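Local coordinates for protein lysine-sensitive aspartokinase 3 (Escherichia coli, PDB 2J0X) that catalyses the ATP-dependent phosphorylation of L-aspartate to 4-phospho-L-aspartate, the first step of lysine biosynthesis, and is allosterically inhibited by lysine, at residues G153-D158 with T194-G199; A303-Q308 with D354-T359; S338-T343 with A350-T355; D395-C400 with I418-S423; G408-F413 with Q441-N446. One frame throughout, in Å; residues are numbered along the deposited sequence.

Interaction 1. Residues G153-D158 with T194-G199. With ASP (aspartic acid), chain C.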
# COMPACT_ATOMS: atom_id res chain seq x y z
N GLY A 153 17.24 -18.98 -12.30
CA GLY A 153 16.02 -19.06 -11.51
C GLY A 153 14.92 -18.26 -12.17
O GLY A 153 13.74 -18.62 -12.11
N ARG A 154 15.31 -17.16 -12.81
CA ARG A 154 14.39 -16.25 -13.49
C ARG A 154 15.05 -15.71 -14.77
O ARG A 154 15.05 -14.50 -15.01
CB ARG A 154 14.06 -15.05 -12.59
CG ARG A 154 13.14 -15.35 -11.41
CD ARG A 154 11.79 -14.69 -11.63
NE ARG A 154 11.92 -13.26 -11.87
CZ ARG A 154 10.94 -12.48 -12.33
NH1 ARG A 154 9.75 -13.01 -12.60
NH2 ARG A 154 11.14 -11.19 -12.53
N ALA A 155 15.61 -16.60 -15.58
CA ALA A 155 16.28 -16.18 -16.81
C ALA A 155 15.37 -15.40 -17.73
O ALA A 155 14.22 -15.79 -17.94
CB ALA A 155 16.86 -17.37 -17.54
N GLU A 156 15.89 -14.31 -18.28
CA GLU A 156 15.17 -13.43 -19.20
C GLU A 156 15.42 -13.89 -20.64
O GLU A 156 16.54 -13.86 -21.13
CB GLU A 156 15.68 -11.99 -19.01
CG GLU A 156 15.13 -10.98 -19.99
CD GLU A 156 13.62 -10.91 -19.94
OE1 GLU A 156 13.08 -10.70 -18.84
OE2 GLU A 156 12.98 -11.07 -21.00
N PRO A 157 14.37 -14.32 -21.34
CA PRO A 157 14.59 -14.77 -22.71
C PRO A 157 14.98 -13.66 -23.68
O PRO A 157 14.42 -12.56 -23.64
CB PRO A 157 13.26 -15.42 -23.07
CG PRO A 157 12.28 -14.53 -22.37
CD PRO A 157 12.93 -14.31 -21.01
N ASP A 158 15.96 -13.96 -24.53
CA ASP A 158 16.44 -13.01 -25.53
C ASP A 158 15.60 -13.27 -26.76
O ASP A 158 15.90 -14.16 -27.56
CB ASP A 158 17.91 -13.27 -25.83
CG ASP A 158 18.40 -12.55 -27.08
OD1 ASP A 158 17.60 -11.82 -27.71
OD2 ASP A 158 19.58 -12.71 -27.44
N THR A 194 19.38 -22.92 -17.67
CA THR A 194 18.65 -21.87 -16.95
C THR A 194 17.17 -22.18 -16.96
O THR A 194 16.72 -23.00 -17.75
CB THR A 194 18.85 -20.48 -17.65
OG1 THR A 194 18.36 -20.53 -19.00
CG2 THR A 194 20.31 -20.11 -17.69
N THR A 195 16.41 -21.54 -16.07
CA THR A 195 14.96 -21.74 -16.02
C THR A 195 14.27 -20.38 -16.08
O THR A 195 14.91 -19.35 -15.86
CB THR A 195 14.50 -22.48 -14.74
OG1 THR A 195 14.70 -21.64 -13.59
CG2 THR A 195 15.28 -23.78 -14.58
N LEU A 196 12.98 -20.37 -16.37
CA LEU A 196 12.24 -19.13 -16.50
C LEU A 196 11.28 -18.75 -15.37
O LEU A 196 10.44 -17.88 -15.55
CB LEU A 196 11.47 -19.17 -17.81
CG LEU A 196 12.36 -19.49 -19.01
CD1 LEU A 196 11.52 -19.78 -20.25
CD2 LEU A 196 13.29 -18.31 -19.24
N GLY A 197 11.39 -19.40 -14.21
CA GLY A 197 10.51 -19.05 -13.11
C GLY A 197 9.10 -19.56 -13.31
O GLY A 197 8.75 -20.06 -14.36
N ARG A 198 8.28 -19.41 -12.27
CA ARG A 198 6.90 -19.87 -12.28
C ARG A 198 6.21 -19.53 -13.58
O ARG A 198 6.32 -18.41 -14.06
CB ARG A 198 6.15 -19.24 -11.10
CG ARG A 198 4.64 -19.47 -11.10
CD ARG A 198 4.04 -19.24 -9.71
NE ARG A 198 4.53 -20.22 -8.74
CZ ARG A 198 4.42 -21.54 -8.89
NH1 ARG A 198 3.84 -22.05 -9.97
NH2 ARG A 198 4.89 -22.35 -7.95
N GLY A 199 5.50 -20.51 -14.15
CA GLY A 199 4.79 -20.29 -15.40
C GLY A 199 5.63 -20.63 -16.61
O GLY A 199 5.14 -20.66 -17.74
N ASP C . 7.24 -26.10 -14.55
CA ASP C . 7.31 -24.65 -14.33
C ASP C . 6.79 -24.37 -12.88
O ASP C . 6.75 -25.33 -12.05
CB ASP C . 6.52 -23.85 -15.41
CG ASP C . 5.07 -24.26 -15.64
OD1 ASP C . 4.61 -25.22 -14.95
OD2 ASP C . 4.36 -23.63 -16.50
OXT ASP C . 6.41 -23.17 -12.59
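Ala155 and Leu196 meet where loop 153-158 of the amino acid kinase fold passes the end of strand 193-195 and the loop after it, beside the aspartate site. The methyl of Ala155 points at the other segment and lies 3.7 Å from Thr194 CB. Leu196 sets out from its CA away from residues 153-158, but its end turns back. With CG beside the backbone N (chi1 -53°), its CD2 comes within 4.1 Å of Ala155 CB and also lies near Pro157 CD. Leu196 and Pro157 both pack on Tyr203 of helix 200-211, so the two segments share one apolar floor. Thr194 turns its hydroxyl to Thr148. Thr195 holds OG1 between its backbone N and carbonyl carbon (chi1 68°), which places the oxygen 3.6 Å from Gly153 CA. One backbone bond ties the segments: Ala155 N donates to Thr195 O at 2.9 Å. Gly153 is held from outside by Asp112, whose OD2 accepts its N-H. Beyond Gly197 come the substrate-binding residues Arg198 to Ser201. The long side chain of Arg198 leads away from the 153-158 loop and is poorly ordered. Bound aspartate is held here by one main-chain bond, Gly199 N to its OXT at 3.2 Å.

Interaction 2. Residues A303-Q308 with D354-T359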
# COMPACT_ATOMS: atom_id res chain seq x y z
N ALA A 303 -16.33 -12.07 -11.06
CA ALA A 303 -15.47 -13.02 -10.37
C ALA A 303 -15.82 -13.11 -8.88
O ALA A 303 -16.20 -12.11 -8.27
CB ALA A 303 -14.02 -12.60 -10.54
N LEU A 304 -15.67 -14.30 -8.31
CA LEU A 304 -15.96 -14.50 -6.90
C LEU A 304 -14.82 -15.25 -6.19
O LEU A 304 -14.48 -16.36 -6.57
CB LEU A 304 -17.28 -15.28 -6.75
CG LEU A 304 -17.83 -15.48 -5.33
CD1 LEU A 304 -18.23 -14.13 -4.76
CD2 LEU A 304 -19.03 -16.40 -5.36
N ARG A 305 -14.23 -14.60 -5.18
CA ARG A 305 -13.17 -15.18 -4.37
C ARG A 305 -13.73 -15.10 -2.96
O ARG A 305 -13.81 -14.02 -2.39
CB ARG A 305 -11.88 -14.34 -4.44
CG ARG A 305 -11.20 -14.31 -5.81
CD ARG A 305 -10.21 -15.46 -6.02
NE ARG A 305 -9.03 -15.34 -5.17
CZ ARG A 305 -8.15 -14.35 -5.22
NH1 ARG A 305 -8.30 -13.36 -6.09
NH2 ARG A 305 -7.10 -14.34 -4.40
N ARG A 306 -14.14 -16.24 -2.42
CA ARG A 306 -14.71 -16.24 -1.08
C ARG A 306 -13.66 -16.37 0.02
O ARG A 306 -12.49 -16.59 -0.26
CB ARG A 306 -15.74 -17.36 -0.99
CG ARG A 306 -17.10 -16.96 -1.57
CD ARG A 306 -17.97 -18.16 -1.95
NE ARG A 306 -17.64 -18.68 -3.27
CZ ARG A 306 -18.34 -19.62 -3.91
NH1 ARG A 306 -19.42 -20.15 -3.35
NH2 ARG A 306 -17.97 -20.03 -5.12
N ASN A 307 -14.09 -16.20 1.26
CA ASN A 307 -13.21 -16.30 2.42
C ASN A 307 -11.91 -15.50 2.33
O ASN A 307 -10.82 -16.06 2.37
CB ASN A 307 -12.89 -17.76 2.72
CG ASN A 307 -14.10 -18.54 3.17
OD1 ASN A 307 -15.07 -18.68 2.42
ND2 ASN A 307 -14.07 -19.04 4.40
N GLN A 308 -12.05 -14.18 2.19
CA GLN A 308 -10.91 -13.29 2.11
C GLN A 308 -10.78 -12.63 3.48
O GLN A 308 -11.78 -12.30 4.12
CB GLN A 308 -11.15 -12.23 1.03
CG GLN A 308 -11.36 -12.80 -0.36
CD GLN A 308 -10.08 -13.30 -1.00
OE1 GLN A 308 -9.13 -12.54 -1.24
NE2 GLN A 308 -10.03 -14.60 -1.28
N ASP A 354 -3.52 -11.85 -0.27
CA ASP A 354 -3.59 -12.60 -1.53
C ASP A 354 -3.24 -14.04 -1.17
O ASP A 354 -2.06 -14.39 -1.03
CB ASP A 354 -2.60 -12.04 -2.55
CG ASP A 354 -2.30 -13.02 -3.68
OD1 ASP A 354 -3.24 -13.57 -4.29
OD2 ASP A 354 -1.10 -13.22 -3.97
N THR A 355 -4.26 -14.88 -1.00
CA THR A 355 -4.04 -16.26 -0.60
C THR A 355 -3.24 -17.08 -1.60
O THR A 355 -2.53 -18.01 -1.21
CB THR A 355 -5.36 -16.99 -0.31
OG1 THR A 355 -6.30 -16.71 -1.36
CG2 THR A 355 -5.93 -16.55 1.04
N THR A 356 -3.34 -16.73 -2.87
CA THR A 356 -2.62 -17.45 -3.92
C THR A 356 -1.11 -17.20 -3.88
O THR A 356 -0.32 -18.14 -3.98
CB THR A 356 -3.18 -17.07 -5.31
OG1 THR A 356 -4.54 -17.48 -5.41
CG2 THR A 356 -2.38 -17.73 -6.42
N GLY A 357 -0.70 -15.94 -3.73
CA GLY A 357 0.71 -15.63 -3.69
C GLY A 357 1.36 -15.69 -2.31
O GLY A 357 2.45 -15.15 -2.12
N SER A 358 0.69 -16.35 -1.36
CA SER A 358 1.19 -16.49 0.01
C SER A 358 1.37 -17.97 0.35
O SER A 358 0.50 -18.78 0.07
CB SER A 358 0.20 -15.87 1.00
OG SER A 358 -0.17 -14.56 0.61
N THR A 359 2.50 -18.31 0.98
CA THR A 359 2.77 -19.71 1.33
C THR A 359 1.72 -20.34 2.24
O THR A 359 1.37 -19.79 3.28
CB THR A 359 4.15 -19.88 2.02
OG1 THR A 359 4.27 -18.95 3.10
CG2 THR A 359 5.28 -19.68 1.02
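Arg305 reaches from its strand toward the loop that follows Asp354. CG stands beside the backbone N (chi1 -66°), and the chain then bends at chi2 and chi3. This folded shape brings one terminal nitrogen, NH2, in among three oxygens. Asp354 OD1 lies 3.9 Å from Arg305 NH2, a long salt bridge. The guanidinium and carboxylate planes stand 88° apart, so the two groups do not form a flat paired bridge. Thr355 OG1 lies at the guanidinium edge, in its plane, also 3.9 Å from Arg305 NH2. Arg305 and Thr355 run past one another, pointing opposite ways. Thr356 OG1 is a little farther from the same nitrogen. The attraction is therefore probably mainly electrostatic, without a direct hydrogen bond between the segments. NH1 has a long, weak ion pair with Glu346 of the second subunit. Gln308 curls back on its own segment. Its OE1 lies above one face of the Arg305 guanidinium, toward its rim, and its NE2 gives a weak bond to Arg306 O at 3.3 Å.

With CG anti to N (chi1 161°), the Asp354 carboxylate comes back toward Arg305, although its CB leaves away from it. Its OD2 is taken up by Ser338 OG and, weakly, by Gly357 N. Ser358 OG bonds back to Asp354 O within the loop.

The contact lies in the interface region needed for dimerization. Strand 299-314 turns a corner at Asn307, which with Gln308 faces Leu386 of strand 379-393 in a G1 beta bulge. Arg305 and Thr356 both touch helix 252-257, while Gly357 O accepts a bond from Arg322 of the second subunit.

Interaction 3. Residues S338-T343 with A350-T355. With LYS (lysine), chain F.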
# COMPACT_ATOMS: atom_id res chain seq x y z
N SER A 338 1.37 -11.88 0.39
CA SER A 338 1.11 -11.09 -0.80
C SER A 338 -0.17 -10.31 -0.56
O SER A 338 -1.19 -10.87 -0.16
CB SER A 338 0.95 -12.01 -2.01
OG SER A 338 0.81 -11.26 -3.20
N VAL A 339 -0.11 -9.00 -0.77
CA VAL A 339 -1.27 -8.16 -0.57
C VAL A 339 -2.08 -8.11 -1.86
O VAL A 339 -1.53 -7.95 -2.95
CB VAL A 339 -0.85 -6.72 -0.17
CG1 VAL A 339 -2.08 -5.83 -0.03
CG2 VAL A 339 -0.08 -6.75 1.15
N ASP A 340 -3.39 -8.25 -1.74
CA ASP A 340 -4.26 -8.18 -2.91
C ASP A 340 -4.88 -6.78 -2.99
O ASP A 340 -4.36 -5.89 -3.66
CB ASP A 340 -5.35 -9.26 -2.85
CG ASP A 340 -6.13 -9.39 -4.17
OD1 ASP A 340 -5.62 -8.96 -5.23
OD2 ASP A 340 -7.25 -9.94 -4.15
N LEU A 341 -5.99 -6.58 -2.29
CA LEU A 341 -6.68 -5.30 -2.29
C LEU A 341 -6.16 -4.34 -1.22
O LEU A 341 -5.66 -4.75 -0.17
CB LEU A 341 -8.17 -5.50 -2.08
CG LEU A 341 -8.90 -6.47 -3.00
CD1 LEU A 341 -10.38 -6.40 -2.70
CD2 LEU A 341 -8.62 -6.10 -4.45
N ILE A 342 -6.27 -3.05 -1.51
CA ILE A 342 -5.85 -2.01 -0.58
C ILE A 342 -6.75 -0.80 -0.75
O ILE A 342 -7.00 -0.35 -1.86
CB ILE A 342 -4.40 -1.55 -0.86
CG1 ILE A 342 -3.46 -2.74 -0.81
CG2 ILE A 342 -3.99 -0.49 0.16
CD1 ILE A 342 -2.07 -2.39 -1.24
N THR A 343 -7.24 -0.29 0.37
CA THR A 343 -8.10 0.90 0.39
C THR A 343 -7.59 1.75 1.54
O THR A 343 -7.10 1.23 2.54
CB THR A 343 -9.57 0.55 0.68
OG1 THR A 343 -10.35 1.75 0.64
CG2 THR A 343 -9.70 -0.07 2.05
N ALA A 350 -6.77 -0.41 4.89
CA ALA A 350 -7.32 -1.76 4.93
C ALA A 350 -6.89 -2.55 3.70
O ALA A 350 -7.01 -2.07 2.57
CB ALA A 350 -8.85 -1.73 5.01
N LEU A 351 -6.41 -3.76 3.93
CA LEU A 351 -5.97 -4.58 2.82
C LEU A 351 -6.42 -6.02 3.03
O LEU A 351 -6.74 -6.41 4.14
CB LEU A 351 -4.44 -4.53 2.69
CG LEU A 351 -3.62 -5.23 3.78
CD1 LEU A 351 -2.13 -5.10 3.48
CD2 LEU A 351 -3.93 -4.62 5.12
N THR A 352 -6.45 -6.79 1.95
CA THR A 352 -6.83 -8.20 2.00
C THR A 352 -5.61 -9.02 1.59
O THR A 352 -4.82 -8.59 0.75
CB THR A 352 -7.98 -8.53 1.05
OG1 THR A 352 -7.57 -8.26 -0.30
CG2 THR A 352 -9.20 -7.71 1.39
N LEU A 353 -5.47 -10.19 2.18
CA LEU A 353 -4.34 -11.06 1.88
C LEU A 353 -4.55 -11.82 0.58
O LEU A 353 -5.62 -12.38 0.34
CB LEU A 353 -4.16 -12.06 3.01
CG LEU A 353 -4.21 -11.45 4.40
CD1 LEU A 353 -4.36 -12.54 5.44
CD2 LEU A 353 -2.94 -10.64 4.62
N ASP A 354 -3.52 -11.85 -0.27
CA ASP A 354 -3.59 -12.60 -1.53
C ASP A 354 -3.24 -14.04 -1.17
O ASP A 354 -2.06 -14.39 -1.03
CB ASP A 354 -2.60 -12.04 -2.55
CG ASP A 354 -2.30 -13.02 -3.68
OD1 ASP A 354 -3.24 -13.57 -4.29
OD2 ASP A 354 -1.10 -13.22 -3.97
N THR A 355 -4.26 -14.88 -1.00
CA THR A 355 -4.04 -16.26 -0.60
C THR A 355 -3.24 -17.08 -1.60
O THR A 355 -2.53 -18.01 -1.21
CB THR A 355 -5.36 -16.99 -0.31
OG1 THR A 355 -6.30 -16.71 -1.36
CG2 THR A 355 -5.93 -16.55 1.04
N LYS F . 0.66 -8.90 -4.10
CA LYS F . 1.49 -7.71 -4.30
C LYS F . 2.43 -7.50 -3.10
O LYS F . 3.29 -6.60 -3.08
CB LYS F . 0.60 -6.48 -4.51
CG LYS F . -0.52 -6.57 -5.54
CD LYS F . -1.37 -5.30 -5.55
CE LYS F . -2.52 -5.32 -6.55
NZ LYS F . -3.64 -6.24 -6.19
OXT LYS F . 2.34 -8.31 -2.06
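Val339 to Thr343 pairs antiparallel with Ala350 to Leu353, mainly through the backbone. Asp340 N donates to Thr352 O at 2.9 Å, with a nearly straight N-H...O angle of 170°. Thr343 and Ala350 exchange two bonds, 2.8 Å from Thr343 N to Ala350 O and 2.9 Å from Ala350 N to Thr343 O. Between these pairs the register slips by one residue. At this beta bulge Leu341 N turns to a side chain, Thr352 OG1, at 3.0 Å. That hydroxyl sits between its own backbone N and carbonyl carbon (chi1 61°), which leaves it beside Leu341.

The two strands form a beta hairpin of the ACT region, at one edge of the chain's six-stranded antiparallel sheet. The bulged strand also binds the inhibitor. Lysine donates from its N to Val339 O and from its NZ to Asp340 O, the latter at 2.7 Å. Its carboxylate OXT accepts from Val339 N at 2.9 Å. Ser338 OG also receives the lysine N. Leu325 N and Ser345 O of the second subunit bind the ligand as well, so it bridges the dimer.

Apolar contacts gather round Leu351. Val339 and Leu351 cross at about a right angle, CG2 of the first 3.5 Å from CD1 of the second. Both pack on Phe329 and Leu332 of helix 324-334. Ile342 and Leu351 lie alongside each other and point the same way.

Interaction 4. Residues D395-C400 with I418-S423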
# COMPACT_ATOMS: atom_id res chain seq x y z
N ASP A 395 -14.00 0.04 -20.28
CA ASP A 395 -14.35 1.44 -20.10
C ASP A 395 -14.99 1.77 -18.76
O ASP A 395 -15.70 2.76 -18.63
CB ASP A 395 -15.25 1.91 -21.24
CG ASP A 395 -14.46 2.23 -22.49
OD1 ASP A 395 -13.60 3.13 -22.41
OD2 ASP A 395 -14.70 1.59 -23.53
N LEU A 396 -14.69 0.93 -17.76
CA LEU A 396 -15.21 1.10 -16.41
C LEU A 396 -14.61 2.31 -15.71
O LEU A 396 -14.99 2.66 -14.60
CB LEU A 396 -14.93 -0.14 -15.58
CG LEU A 396 -15.62 -1.39 -16.09
CD1 LEU A 396 -15.43 -2.50 -15.09
CD2 LEU A 396 -17.09 -1.12 -16.31
N SER A 397 -13.64 2.96 -16.35
CA SER A 397 -13.01 4.13 -15.77
C SER A 397 -12.45 5.02 -16.85
O SER A 397 -11.93 4.54 -17.86
CB SER A 397 -11.89 3.72 -14.82
OG SER A 397 -11.19 4.86 -14.36
N LYS A 398 -12.55 6.32 -16.63
CA LYS A 398 -12.05 7.30 -17.59
C LYS A 398 -11.52 8.53 -16.85
O LYS A 398 -11.93 8.82 -15.72
CB LYS A 398 -13.19 7.70 -18.54
CG LYS A 398 -12.71 8.16 -19.91
CD LYS A 398 -13.20 7.22 -21.01
CE LYS A 398 -14.72 7.18 -21.07
NZ LYS A 398 -15.21 6.32 -22.19
N ALA A 399 -10.61 9.26 -17.49
CA ALA A 399 -10.00 10.44 -16.88
C ALA A 399 -11.03 11.45 -16.39
O ALA A 399 -10.76 12.23 -15.49
CB ALA A 399 -9.07 11.11 -17.86
N CYS A 400 -12.21 11.41 -17.00
CA CYS A 400 -13.31 12.30 -16.66
C CYS A 400 -14.26 11.61 -15.69
O CYS A 400 -15.33 12.13 -15.35
CB CYS A 400 -14.06 12.71 -17.93
SG CYS A 400 -14.64 11.30 -18.93
N ILE A 418 -14.74 -1.02 -1.32
CA ILE A 418 -14.76 -0.79 -2.75
C ILE A 418 -13.39 -0.38 -3.24
O ILE A 418 -12.72 0.45 -2.62
CB ILE A 418 -15.72 0.34 -3.13
CG1 ILE A 418 -17.15 -0.03 -2.74
CG2 ILE A 418 -15.61 0.65 -4.61
CD1 ILE A 418 -18.15 1.04 -3.05
N CYS A 419 -12.99 -0.95 -4.37
CA CYS A 419 -11.72 -0.62 -5.00
C CYS A 419 -12.07 -0.22 -6.43
O CYS A 419 -12.49 -1.04 -7.24
CB CYS A 419 -10.78 -1.82 -5.00
SG CYS A 419 -9.87 -2.06 -3.47
N TYR A 420 -11.89 1.06 -6.74
CA TYR A 420 -12.22 1.55 -8.06
C TYR A 420 -11.28 2.66 -8.51
O TYR A 420 -10.94 3.53 -7.72
CB TYR A 420 -13.66 2.07 -8.08
CG TYR A 420 -13.99 2.76 -9.38
CD1 TYR A 420 -14.19 2.01 -10.54
CD2 TYR A 420 -13.99 4.14 -9.48
CE1 TYR A 420 -14.36 2.63 -11.77
CE2 TYR A 420 -14.16 4.78 -10.71
CZ TYR A 420 -14.34 4.01 -11.85
OH TYR A 420 -14.49 4.61 -13.08
N GLY A 421 -10.87 2.64 -9.77
CA GLY A 421 -10.01 3.69 -10.27
C GLY A 421 -8.66 3.21 -10.77
O GLY A 421 -8.05 3.84 -11.64
N ALA A 422 -8.19 2.10 -10.21
CA ALA A 422 -6.91 1.55 -10.62
C ALA A 422 -6.96 1.07 -12.07
O ALA A 422 -6.06 1.36 -12.85
CB ALA A 422 -6.53 0.40 -9.71
N SER A 423 -8.03 0.35 -12.42
CA SER A 423 -8.20 -0.21 -13.76
C SER A 423 -9.54 0.10 -14.42
O SER A 423 -10.59 0.18 -13.77
CB SER A 423 -8.02 -1.73 -13.70
OG SER A 423 -8.44 -2.34 -14.91
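The Tyr420 ring meets the Leu396-Ser397 backbone with its edge, and the Leu396 carbonyl carbon lies in the plane of the ring. Ser397 CB approaches obliquely, and Phe407 meets the ring edge-to-face from outside the two segments. The contact belongs to the C-terminal ACT region. It joins the loop after strand 379-393 to the end of strand 417-420. Tyr420 has CG anti to its backbone N (chi1 172°), and this sends the ring out from the strand toward the loop. The phenol donates to Leu396 O, with 2.5 Å between Tyr420 OH and that oxygen. The carbonyl oxygen is crowded in the model, so the exact length is doubtful. Leu396 also bonds through its backbone to Ser424, just before strand 426-432. Ser397 points its CB at the other segment and lies close to the phenol oxygen. The surroundings include the dimer partner: Gly421 O accepts a bond from Arg416 of the second subunit, and Ile418 and Tyr420 pair antiparallel with a strand of that subunit. Across the contact, Ser397 CB stands 3.9 Å from Ser423 O.

Interaction 5. Residues G408-F413 with Q441-N446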
# COMPACT_ATOMS: atom_id res chain seq x y z
N GLY A 408 -24.50 2.26 -10.46
CA GLY A 408 -25.82 1.77 -10.13
C GLY A 408 -25.88 0.26 -10.01
O GLY A 408 -26.71 -0.29 -9.28
N VAL A 409 -24.99 -0.42 -10.72
CA VAL A 409 -24.95 -1.86 -10.71
C VAL A 409 -24.81 -2.44 -9.30
O VAL A 409 -25.35 -3.51 -9.01
CB VAL A 409 -23.79 -2.38 -11.57
CG1 VAL A 409 -23.95 -1.89 -13.01
CG2 VAL A 409 -22.47 -1.91 -11.00
N LEU A 410 -24.11 -1.72 -8.43
CA LEU A 410 -23.85 -2.16 -7.06
C LEU A 410 -24.77 -1.54 -6.01
O LEU A 410 -24.50 -1.61 -4.81
CB LEU A 410 -22.40 -1.82 -6.68
CG LEU A 410 -21.27 -1.87 -7.72
CD1 LEU A 410 -19.99 -1.36 -7.08
CD2 LEU A 410 -21.06 -3.29 -8.22
N GLU A 411 -25.87 -0.95 -6.45
CA GLU A 411 -26.78 -0.29 -5.53
C GLU A 411 -27.48 -1.18 -4.50
O GLU A 411 -27.37 -0.95 -3.29
CB GLU A 411 -27.83 0.47 -6.32
CG GLU A 411 -28.85 1.15 -5.44
CD GLU A 411 -29.94 1.82 -6.24
OE1 GLU A 411 -29.61 2.67 -7.09
OE2 GLU A 411 -31.12 1.49 -6.01
N PRO A 412 -28.20 -2.20 -4.96
CA PRO A 412 -28.93 -3.12 -4.08
C PRO A 412 -28.17 -3.92 -3.03
O PRO A 412 -28.80 -4.69 -2.30
CB PRO A 412 -29.65 -4.03 -5.06
CG PRO A 412 -28.72 -4.08 -6.21
CD PRO A 412 -28.31 -2.64 -6.36
N PHE A 413 -26.86 -3.75 -2.91
CA PHE A 413 -26.13 -4.55 -1.94
C PHE A 413 -25.42 -3.80 -0.83
O PHE A 413 -25.11 -2.61 -0.96
CB PHE A 413 -25.14 -5.43 -2.67
CG PHE A 413 -25.58 -5.80 -4.05
CD1 PHE A 413 -25.32 -4.95 -5.12
CD2 PHE A 413 -26.29 -6.98 -4.27
CE1 PHE A 413 -25.76 -5.27 -6.40
CE2 PHE A 413 -26.73 -7.30 -5.54
CZ PHE A 413 -26.46 -6.45 -6.61
N GLN A 441 -25.50 -13.81 -7.87
CA GLN A 441 -26.66 -14.22 -8.65
C GLN A 441 -27.45 -13.05 -9.18
O GLN A 441 -27.84 -13.04 -10.34
CB GLN A 441 -27.59 -15.08 -7.81
CG GLN A 441 -27.00 -16.37 -7.36
CD GLN A 441 -28.03 -17.24 -6.72
OE1 GLN A 441 -28.85 -16.77 -5.93
NE2 GLN A 441 -28.01 -18.53 -7.05
N LYS A 442 -27.71 -12.07 -8.32
CA LYS A 442 -28.48 -10.91 -8.74
C LYS A 442 -27.72 -10.04 -9.72
O LYS A 442 -28.27 -9.60 -10.74
CB LYS A 442 -28.91 -10.05 -7.54
CG LYS A 442 -29.62 -8.78 -7.97
CD LYS A 442 -30.74 -8.35 -7.02
CE LYS A 442 -31.56 -7.21 -7.66
NZ LYS A 442 -32.70 -6.72 -6.82
N LEU A 443 -26.46 -9.78 -9.42
CA LEU A 443 -25.64 -8.96 -10.29
C LEU A 443 -25.51 -9.61 -11.67
O LEU A 443 -25.48 -8.92 -12.69
CB LEU A 443 -24.26 -8.77 -9.65
CG LEU A 443 -23.70 -7.36 -9.54
CD1 LEU A 443 -22.94 -7.23 -8.24
CD2 LEU A 443 -22.80 -7.06 -10.72
N HIS A 444 -25.46 -10.93 -11.71
CA HIS A 444 -25.33 -11.60 -12.99
C HIS A 444 -26.61 -11.51 -13.77
O HIS A 444 -26.61 -11.20 -14.95
CB HIS A 444 -24.97 -13.07 -12.83
CG HIS A 444 -24.69 -13.75 -14.13
ND1 HIS A 444 -25.51 -14.73 -14.66
CD2 HIS A 444 -23.68 -13.59 -15.02
CE1 HIS A 444 -25.02 -15.13 -15.81
NE2 HIS A 444 -23.91 -14.46 -16.06
N SER A 445 -27.72 -11.78 -13.08
CA SER A 445 -29.03 -11.76 -13.69
C SER A 445 -29.28 -10.50 -14.50
O SER A 445 -29.73 -10.58 -15.64
CB SER A 445 -30.11 -11.90 -12.62
OG SER A 445 -31.40 -11.97 -13.20
N ASN A 446 -28.97 -9.35 -13.92
CA ASN A 446 -29.20 -8.07 -14.58
C ASN A 446 -28.13 -7.65 -15.59
O ASN A 446 -28.39 -6.79 -16.43
CB ASN A 446 -29.36 -6.97 -13.54
CG ASN A 446 -29.58 -5.60 -14.16
OD1 ASN A 446 -28.68 -5.05 -14.81
ND2 ASN A 446 -30.77 -5.04 -13.97
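This is an apolar contact between a loop and a helix in the C-terminal ACT region, partly buried and far from the annotated sites. The loop 408-413 leads from helix 404-407 to strand 417-420, and the helix is 433-447. Phe413 supplies about half of the loop side. Its CB points toward the helix, and Lys442 CB lies at the ring edge, 4.0 Å from Phe413 CE2. Lys442 runs obliquely to Phe413. Its CG is anti to the backbone N (chi1 176°), and the chain then bends at chi2, so that NZ passes on toward the proline, 4.4 Å from Pro412 CB. Leu443 also lies obliquely to Phe413, with CD1 3.9 Å from Phe413 CE1. The same methyl reaches Leu410 CD2 at 4.4 Å, although Leu410 first leaves its backbone away from the helix. Pro412 CG lies above one face of the ring, toward the rim. A type I turn from Leu410 to Phe413 brings these loop residues together. Glu411, on that turn, forms a salt bridge with Lys404 of the second subunit. Beneath the contact, Leu410 and Leu443 both rest on Phe429 of strand 426-432 and on Leu391 of strand 379-393.

Overall arrangement
Interaction 1 stands apart in the kinase region, its centre about 25 to 42 Å from those of the other four, which belong to the regulatory region. Interactions 1, 3 and 4 are buried; 2 and 5 are only partly so. Interactions 2 and 3 share Asp354 and Thr355 and reach the same sheet through neighbouring strands 299-314 and 348-354, with centres about 9 Å apart. Their chemistry differs: a long salt bridge in 2, bulged antiparallel pairing and ligand binding in 3. Interactions 3 and 4 touch where Leu341 packs on Cys419. Interactions 4 and 5 alternate along the chain; 4 turns on a phenol-carbonyl bond, 5 on apolar packing. Interactions 2 to 5 all reach the second subunit.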